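Local coordinates for protein putative glutathionylspermidine synthase (PDB 3N6X) that is of unproven function but, as a putative glutathionylspermidine synthase with a circularly permuted ATP-grasp fold, probably ligates substrates at the expense of ATP, at residues T408-T416 and I422-R430; L174-R182 and G464-L472. All coordinates share one frame; numbering follows the deposited sequence.

How the interactions relate
Both contacts are built on one mixed beta sheet, and their centres lie about 16 Å apart. Interaction 1 is a hairpin at one part of that sheet; interaction 2 fastens the sheet's C-terminal strand to helix 170-183, and along the chain the hairpin falls between the two segments of interaction 2. Lys467 joins them: its NZ lies 2.8 Å from Pro415 O, probably a hydrogen bond, and its side chain packs on Cys414 and Thr416. Further along, Leu429 CD1 meets Thr469 CG2 at 3.7 Å. A glycerol, probably from the crystallisation liquor, binds Arg177 of interaction 2; it does not by itself identify an active site.

Interaction 1: residues T408-T416 and I422-R430; sequences TLALSTCPT and IAPRHVDLR
His426 lays its imidazole beside Leu411, just before strand 413-418. Its CB starts against Leu411 CD2, 3.7 Å away. A chi1 of -63° sets CG next to the backbone N and swings the ring toward Leu411: CG stays close to the same leucine's CG and CD2, and ND1 meets Leu411 O at 2.9 Å. The oxygen sits at the ring edge and in its plane, but the N-H points well off it (126°), so the bond is weak. CE1 then comes up against Thr413 CG2, and this methyl covers one face of the ring in a CH-pi contact, 4.0 Å from the centroid.

Strands 413-418 and 423-435 form an antiparallel beta hairpin at this point in the sheet. Thr413 with His426 and Pro415 with Pro424 are non-hydrogen-bonded pairs; Cys414 with Arg425 and Thr416 with Ala423 are hydrogen-bonded ones. Cys414 N gives the shortest of the cross-strand bonds, 2.7 Å to Arg425 O. Cys414 O accepts from two donors, Arg425 N across the hairpin and, at a very short distance, Thr416 OG1 from its own strand, the two reaching it from opposite faces of the carbonyl plane. That hydroxyl also rests 3.3 Å from Arg425 CB, where the two side chains cross at about a right angle; the arginine's NE goes on to Leu451 O. On the same face Cys414 CB fits against both methyls of Val427. Past the last paired residues, Val427 N reaches Ser412 O in a weak bond, and one water donates to Ser412 OG and Val427 O, while Glu12 provides that serine hydroxyl with a further partner.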
loop_
_atom_site.group_PDB
_atom_site.type_symbol
_atom_site.label_atom_id
_atom_site.label_comp_id
_atom_site.label_asym_id
_atom_site.label_seq_id
_atom_site.Cartn_x
_atom_site.Cartn_y
_atom_site.Cartn_z
ATOM N N THR A 408 -21.260 2.618 0.893
ATOM C CA THR A 408 -20.661 3.497 1.913
ATOM C C THR A 408 -20.487 2.706 3.206
ATOM O O THR A 408 -21.472 2.242 3.787
ATOM C CB THR A 408 -21.478 4.804 2.083
ATOM O OG1 THR A 408 -21.608 5.437 0.805
ATOM C CG2 THR A 408 -20.827 5.780 3.074
ATOM N N LEU A 409 -19.225 2.453 3.583
ATOM C CA LEU A 409 -18.891 1.621 4.737
ATOM C C LEU A 409 -18.821 2.434 6.015
ATOM O O LEU A 409 -18.400 3.598 5.983
ATOM C CB LEU A 409 -17.541 0.905 4.508
ATOM C CG LEU A 409 -17.472 -0.111 3.366
ATOM C CD1 LEU A 409 -16.034 -0.441 3.033
ATOM C CD2 LEU A 409 -18.231 -1.381 3.705
ATOM N N ALA A 410 -19.165 1.800 7.157
ATOM C CA ALA A 410 -19.064 2.428 8.478
ATOM C C ALA A 410 -17.575 2.498 8.914
ATOM O O ALA A 410 -17.158 1.800 9.849
ATOM C CB ALA A 410 -19.886 1.640 9.495
ATOM N N LEU A 411 -16.774 3.324 8.185
ATOM C CA LEU A 411 -15.328 3.503 8.389
ATOM C C LEU A 411 -15.004 3.869 9.836
ATOM O O LEU A 411 -15.557 4.832 10.358
ATOM C CB LEU A 411 -14.773 4.579 7.408
ATOM C CG LEU A 411 -13.239 4.748 7.354
ATOM C CD1 LEU A 411 -12.553 3.428 7.321
ATOM C CD2 LEU A 411 -12.811 5.574 6.157
ATOM N N SER A 412 -14.116 3.084 10.488
ATOM C CA SER A 412 -13.755 3.314 11.887
ATOM C C SER A 412 -13.082 4.652 12.104
ATOM O O SER A 412 -12.378 5.154 11.218
ATOM C CB SER A 412 -12.897 2.176 12.446
ATOM O OG SER A 412 -11.518 2.343 12.158
ATOM N N THR A 413 -13.341 5.252 13.269
ATOM C CA THR A 413 -12.774 6.537 13.644
ATOM C C THR A 413 -11.676 6.368 14.682
ATOM O O THR A 413 -11.752 5.483 15.536
ATOM C CB THR A 413 -13.862 7.484 14.127
ATOM O OG1 THR A 413 -14.738 6.783 15.018
ATOM C CG2 THR A 413 -14.650 8.092 12.987
ATOM N N CYS A 414 -10.660 7.209 14.604
ATOM C CA CYS A 414 -9.555 7.204 15.544
ATOM C C CYS A 414 -9.478 8.589 16.179
ATOM O O CYS A 414 -9.580 9.594 15.461
ATOM C CB CYS A 414 -8.252 6.836 14.835
ATOM S SG CYS A 414 -6.787 6.840 15.904
ATOM N N PRO A 415 -9.341 8.679 17.532
ATOM C CA PRO A 415 -9.263 10.004 18.173
ATOM C C PRO A 415 -8.199 10.864 17.541
ATOM O O PRO A 415 -7.083 10.413 17.324
ATOM C CB PRO A 415 -8.940 9.671 19.621
ATOM C CG PRO A 415 -9.484 8.323 19.808
ATOM C CD PRO A 415 -9.237 7.601 18.530
ATOM N N THR A 416 -8.592 12.048 17.112
ATOM C CA THR A 416 -7.734 12.957 16.380
ATOM C C THR A 416 -7.915 14.351 16.942
ATOM O O THR A 416 -9.044 14.753 17.255
ATOM C CB THR A 416 -8.097 12.892 14.879
ATOM O OG1 THR A 416 -8.256 11.527 14.491
ATOM C CG2 THR A 416 -7.065 13.566 13.986
ATOM N N ILE A 422 -10.450 16.722 21.018
ATOM C CA ILE A 422 -10.169 15.354 20.580
ATOM C C ILE A 422 -11.472 14.749 20.039
ATOM O O ILE A 422 -12.355 14.374 20.821
ATOM C CB ILE A 422 -9.528 14.498 21.729
ATOM C CG1 ILE A 422 -8.221 15.136 22.240
ATOM C CG2 ILE A 422 -9.283 13.048 21.281
ATOM C CD1 ILE A 422 -8.128 15.248 23.747
ATOM N N ALA A 423 -11.622 14.723 18.701
ATOM C CA ALA A 423 -12.837 14.206 18.062
ATOM C C ALA A 423 -12.548 13.019 17.153
ATOM O O ALA A 423 -11.473 12.953 16.556
ATOM C CB ALA A 423 -13.528 15.307 17.276
ATOM N N PRO A 424 -13.522 12.087 16.992
ATOM C CA PRO A 424 -13.293 10.937 16.102
ATOM C C PRO A 424 -13.134 11.350 14.639
ATOM O O PRO A 424 -13.890 12.192 14.149
ATOM C CB PRO A 424 -14.558 10.083 16.299
ATOM C CG PRO A 424 -15.162 10.557 17.578
ATOM C CD PRO A 424 -14.850 12.010 17.634
ATOM N N ARG A 425 -12.112 10.786 13.954
ATOM C CA ARG A 425 -11.859 11.020 12.528
ATOM C C ARG A 425 -11.573 9.702 11.807
ATOM O O ARG A 425 -11.028 8.775 12.407
ATOM C CB ARG A 425 -10.725 12.033 12.309
ATOM C CG ARG A 425 -11.092 13.472 12.698
ATOM C CD ARG A 425 -12.213 14.031 11.842
ATOM N NE ARG A 425 -12.496 15.439 12.135
ATOM C CZ ARG A 425 -13.391 15.852 13.029
ATOM N NH1 ARG A 425 -14.050 14.972 13.773
ATOM N NH2 ARG A 425 -13.609 17.148 13.209
ATOM N N HIS A 426 -11.978 9.608 10.533
ATOM C CA HIS A 426 -11.833 8.385 9.742
ATOM C C HIS A 426 -10.380 8.079 9.376
ATOM O O HIS A 426 -9.632 8.971 8.974
ATOM C CB HIS A 426 -12.733 8.432 8.495
ATOM C CG HIS A 426 -14.198 8.499 8.818
ATOM N ND1 HIS A 426 -14.854 7.443 9.440
ATOM C CD2 HIS A 426 -15.090 9.491 8.589
ATOM C CE1 HIS A 426 -16.111 7.835 9.581
ATOM N NE2 HIS A 426 -16.302 9.057 9.081
ATOM N N VAL A 427 -9.984 6.809 9.533
ATOM C CA VAL A 427 -8.620 6.347 9.223
ATOM C C VAL A 427 -8.629 5.116 8.323
ATOM O O VAL A 427 -9.581 4.321 8.351
ATOM C CB VAL A 427 -7.788 6.042 10.513
ATOM C CG1 VAL A 427 -7.394 7.319 11.244
ATOM C CG2 VAL A 427 -8.529 5.078 11.443
ATOM N N ASP A 428 -7.513 4.888 7.633
ATOM C CA ASP A 428 -7.271 3.637 6.936
ATOM C C ASP A 428 -5.844 3.149 7.246
ATOM O O ASP A 428 -5.046 3.908 7.817
ATOM C CB ASP A 428 -7.593 3.724 5.432
ATOM C CG ASP A 428 -6.525 4.324 4.546
ATOM O OD1 ASP A 428 -5.559 4.894 5.084
ATOM O OD2 ASP A 428 -6.673 4.247 3.310
ATOM N N LEU A 429 -5.547 1.881 6.935
ATOM C CA LEU A 429 -4.293 1.254 7.311
ATOM C C LEU A 429 -3.610 0.567 6.125
ATOM O O LEU A 429 -4.241 -0.233 5.427
ATOM C CB LEU A 429 -4.607 0.217 8.413
ATOM C CG LEU A 429 -3.465 -0.178 9.328
ATOM C CD1 LEU A 429 -3.137 0.946 10.320
ATOM C CD2 LEU A 429 -3.793 -1.452 10.072
ATOM N N ARG A 430 -2.314 0.837 5.920
ATOM C CA ARG A 430 -1.552 0.152 4.883
ATOM C C ARG A 430 -0.307 -0.592 5.421
ATOM O O ARG A 430 0.777 -0.015 5.481
ATOM C CB ARG A 430 -1.183 1.084 3.707
ATOM C CG ARG A 430 -0.553 0.315 2.522
ATOM C CD ARG A 430 0.114 1.217 1.502
ATOM N NE ARG A 430 -0.821 1.644 0.460
ATOM C CZ ARG A 430 -0.451 2.140 -0.717
ATOM N NH1 ARG A 430 0.836 2.262 -1.019
ATOM N NH2 ARG A 430 -1.364 2.515 -1.601
HETATM O O HOH W 1 -10.472 1.949 9.526
#

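Interaction 2: residues L174-R182 and G464-L472; sequences LENRKMMMR and GGTKDTWIL
Thr466 and Asn176 make the first touch in a contact that joins helix 170-183 to strand 464-471, the last strand of the mixed sheet: the amide ND2 reaches Thr466 OG1 at 3.3 Å, a weak bond, with the two side chains crossing at about a right angle. The same ND2 makes a second weak bond to Lys467 O, and a water spans that pair as well. Lys467 starts out away from the helix, and its NZ forms a salt bridge with Asp73.

Asp468 comes next and carries the contact. A chi1 of -175° turns the carboxylate away from its own backbone N and in front of Arg177, which doubles back at chi2 and chi3 to meet it side-on. NE bonds OD2 at 3.0 Å along a fairly straight line (161°) on the syn lone pair, and NH2 bonds OD1 at 3.3 Å; the two planes are 43° apart. CG of Met180, a selenomethionine, also closes on OD2, at 3.3 Å. At Thr469 the carbonyl O lies 2.8 Å from Arg177 NH2.

Trp470 gives NE1 to Asp468 OD2 at 2.8 Å. The oxygen is in the indole plane, yet the donor arrives from well above the carboxylate plane. Further round the indole, CZ2 packs on Met180 CE, and the rings of Phe188 and Tyr191 meet the indole at steep inclinations. A water then links Arg177 NH2 to the amide N of Ile471.

Gripped at both oxygens by Arg177 and met from above by the indole N-H, the buried carboxylate is restrained from turning, and the adjoining guanidinium would be expected to stabilise its negative charge.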
loop_
_atom_site.group_PDB
_atom_site.type_symbol
_atom_site.label_atom_id
_atom_site.label_comp_id
_atom_site.label_asym_id
_atom_site.label_seq_id
_atom_site.Cartn_x
_atom_site.Cartn_y
_atom_site.Cartn_z
ATOM N N LEU A 174 8.185 4.799 8.751
ATOM C CA LEU A 174 9.442 4.848 9.491
ATOM C C LEU A 174 9.672 6.186 10.179
ATOM O O LEU A 174 9.993 6.204 11.366
ATOM C CB LEU A 174 10.628 4.455 8.592
ATOM C CG LEU A 174 10.567 3.019 8.046
ATOM C CD1 LEU A 174 11.630 2.785 6.993
ATOM C CD2 LEU A 174 10.680 1.992 9.167
ATOM N N GLU A 175 9.393 7.303 9.477
ATOM C CA GLU A 175 9.570 8.657 10.023
ATOM C C GLU A 175 8.553 9.019 11.076
ATOM O O GLU A 175 8.875 9.776 11.987
ATOM C CB GLU A 175 9.598 9.718 8.898
ATOM C CG GLU A 175 10.923 9.745 8.132
ATOM C CD GLU A 175 12.179 9.844 8.996
ATOM O OE1 GLU A 175 12.226 10.718 9.898
ATOM O OE2 GLU A 175 13.100 9.022 8.791
ATOM N N ASN A 176 7.325 8.493 10.971
ATOM C CA ASN A 176 6.303 8.789 11.970
ATOM C C ASN A 176 6.661 8.170 13.299
ATOM O O ASN A 176 6.441 8.793 14.332
ATOM C CB ASN A 176 4.912 8.344 11.512
ATOM C CG ASN A 176 4.343 9.194 10.412
ATOM O OD1 ASN A 176 4.864 10.265 10.087
ATOM N ND2 ASN A 176 3.295 8.701 9.766
ATOM N N ARG A 177 7.289 6.979 13.281
ATOM C CA ARG A 177 7.735 6.338 14.522
ATOM C C ARG A 177 8.860 7.163 15.175
ATOM O O ARG A 177 8.805 7.437 16.380
ATOM C CB ARG A 177 8.201 4.887 14.279
ATOM C CG ARG A 177 8.825 4.232 15.535
ATOM C CD ARG A 177 7.835 4.159 16.715
ATOM N NE ARG A 177 6.526 3.640 16.295
ATOM C CZ ARG A 177 6.259 2.350 16.122
ATOM N NH1 ARG A 177 7.174 1.432 16.407
ATOM N NH2 ARG A 177 5.075 1.968 15.685
ATOM N N LYS A 178 9.870 7.553 14.364
ATOM C CA LYS A 178 11.021 8.346 14.787
ATOM C C LYS A 178 10.560 9.687 15.415
ATOM O O LYS A 178 11.069 10.075 16.457
ATOM C CB LYS A 178 11.952 8.579 13.583
ATOM C CG LYS A 178 13.334 9.078 13.949
ATOM C CD LYS A 178 14.175 9.390 12.701
ATOM C CE LYS A 178 15.243 10.427 12.980
ATOM N NZ LYS A 178 16.599 9.950 12.589
HETATM N N MSE A 179 9.522 10.318 14.822
HETATM C CA MSE A 179 8.910 11.576 15.285
HETATM C C MSE A 179 8.250 11.411 16.666
HETATM O O MSE A 179 8.457 12.252 17.549
HETATM C CB MSE A 179 7.878 12.068 14.240
HETATM C CG MSE A 179 7.069 13.296 14.683
HETATM SE SE MSE A 179 8.216 14.834 15.083
HETATM C CE MSE A 179 8.421 15.483 13.356
HETATM N N MSE A 180 7.452 10.324 16.847
HETATM C CA MSE A 180 6.756 10.017 18.100
HETATM C C MSE A 180 7.742 9.735 19.226
HETATM O O MSE A 180 7.509 10.150 20.364
HETATM C CB MSE A 180 5.805 8.812 17.919
HETATM C CG MSE A 180 4.567 9.137 17.094
HETATM SE SE MSE A 180 3.273 10.312 17.972
HETATM C CE MSE A 180 2.809 9.233 19.452
HETATM N N MSE A 181 8.832 8.988 18.916
HETATM C CA MSE A 181 9.881 8.652 19.879
HETATM C C MSE A 181 10.658 9.920 20.302
HETATM O O MSE A 181 11.062 10.042 21.461
HETATM C CB MSE A 181 10.838 7.594 19.290
HETATM C CG MSE A 181 11.967 7.180 20.270
HETATM SE SE MSE A 181 11.282 6.396 21.968
HETATM C CE MSE A 181 10.887 4.633 21.278
ATOM N N ARG A 182 10.851 10.860 19.360
ATOM C CA ARG A 182 11.558 12.114 19.620
ATOM C C ARG A 182 10.694 13.042 20.506
ATOM O O ARG A 182 11.208 13.624 21.456
ATOM C CB ARG A 182 11.906 12.795 18.286
ATOM C CG ARG A 182 12.916 13.922 18.370
ATOM C CD ARG A 182 13.134 14.495 16.977
ATOM N NE ARG A 182 14.322 15.349 16.892
ATOM C CZ ARG A 182 14.648 16.057 15.815
ATOM N NH1 ARG A 182 13.879 16.022 14.731
ATOM N NH2 ARG A 182 15.744 16.804 15.811
ATOM N N GLY A 464 -6.115 15.406 4.115
ATOM C CA GLY A 464 -5.571 14.131 4.565
ATOM C C GLY A 464 -4.256 14.259 5.307
ATOM O O GLY A 464 -3.389 15.043 4.911
ATOM N N GLY A 465 -4.111 13.477 6.378
ATOM C CA GLY A 465 -2.897 13.452 7.188
ATOM C C GLY A 465 -2.444 12.051 7.551
ATOM O O GLY A 465 -3.046 11.074 7.110
ATOM N N THR A 466 -1.361 11.935 8.349
ATOM C CA THR A 466 -0.871 10.624 8.805
ATOM C C THR A 466 -0.772 10.517 10.320
ATOM O O THR A 466 -0.781 11.526 11.034
ATOM C CB THR A 466 0.446 10.221 8.142
ATOM O OG1 THR A 466 1.467 11.124 8.540
ATOM C CG2 THR A 466 0.347 10.139 6.629
ATOM N N LYS A 467 -0.694 9.274 10.801
ATOM C CA LYS A 467 -0.561 8.916 12.205
ATOM C C LYS A 467 0.482 7.833 12.302
ATOM O O LYS A 467 0.745 7.143 11.314
ATOM C CB LYS A 467 -1.890 8.354 12.737
ATOM C CG LYS A 467 -2.962 9.387 12.997
ATOM C CD LYS A 467 -4.228 8.706 13.447
ATOM C CE LYS A 467 -5.257 9.681 13.959
ATOM N NZ LYS A 467 -5.169 9.845 15.431
ATOM N N ASP A 468 1.036 7.631 13.495
ATOM C CA ASP A 468 1.929 6.510 13.764
ATOM C C ASP A 468 1.029 5.323 14.101
ATOM O O ASP A 468 -0.022 5.518 14.710
ATOM C CB ASP A 468 2.840 6.841 14.968
ATOM C CG ASP A 468 3.906 5.803 15.294
ATOM O OD1 ASP A 468 4.078 4.848 14.494
ATOM O OD2 ASP A 468 4.573 5.949 16.339
ATOM N N THR A 469 1.401 4.114 13.675
ATOM C CA THR A 469 0.629 2.906 13.998
ATOM C C THR A 469 1.426 2.064 14.966
ATOM O O THR A 469 2.545 1.629 14.646
ATOM C CB THR A 469 0.251 2.108 12.719
ATOM O OG1 THR A 469 -0.383 2.977 11.793
ATOM C CG2 THR A 469 -0.661 0.912 13.016
ATOM N N TRP A 470 0.861 1.831 16.152
ATOM C CA TRP A 470 1.510 1.041 17.189
ATOM C C TRP A 470 0.973 -0.374 17.211
ATOM O O TRP A 470 -0.233 -0.571 17.353
ATOM C CB TRP A 470 1.281 1.676 18.563
ATOM C CG TRP A 470 1.978 2.987 18.797
ATOM C CD1 TRP A 470 2.793 3.663 17.933
ATOM C CD2 TRP A 470 1.938 3.760 20.001
ATOM N NE1 TRP A 470 3.237 4.828 18.514
ATOM C CE2 TRP A 470 2.728 4.912 19.786
ATOM C CE3 TRP A 470 1.302 3.592 21.249
ATOM C CZ2 TRP A 470 2.920 5.882 20.779
ATOM C CZ3 TRP A 470 1.474 4.564 22.221
ATOM C CH2 TRP A 470 2.280 5.689 21.987
ATOM N N ILE A 471 1.858 -1.362 17.080
ATOM C CA ILE A 471 1.482 -2.757 17.239
ATOM C C ILE A 471 2.074 -3.210 18.557
ATOM O O ILE A 471 3.292 -3.114 18.756
ATOM C CB ILE A 471 1.898 -3.657 16.018
ATOM C CG1 ILE A 471 0.897 -3.491 14.833
ATOM C CG2 ILE A 471 1.950 -5.134 16.420
ATOM C CD1 ILE A 471 0.952 -2.207 14.042
ATOM N N LEU A 472 1.211 -3.589 19.504
ATOM C CA LEU A 472 1.654 -4.015 20.833
ATOM C C LEU A 472 2.250 -5.404 20.811
ATOM O O LEU A 472 1.765 -6.267 20.078
ATOM C CB LEU A 472 0.516 -3.911 21.862
ATOM C CG LEU A 472 -0.110 -2.511 22.028
ATOM C CD1 LEU A 472 -0.936 -2.444 23.293
ATOM C CD2 LEU A 472 0.980 -1.383 22.015
HETATM O O HOH W 2 2.287 5.691 9.766
HETATM O O HOH W 3 4.635 -0.923 15.956
#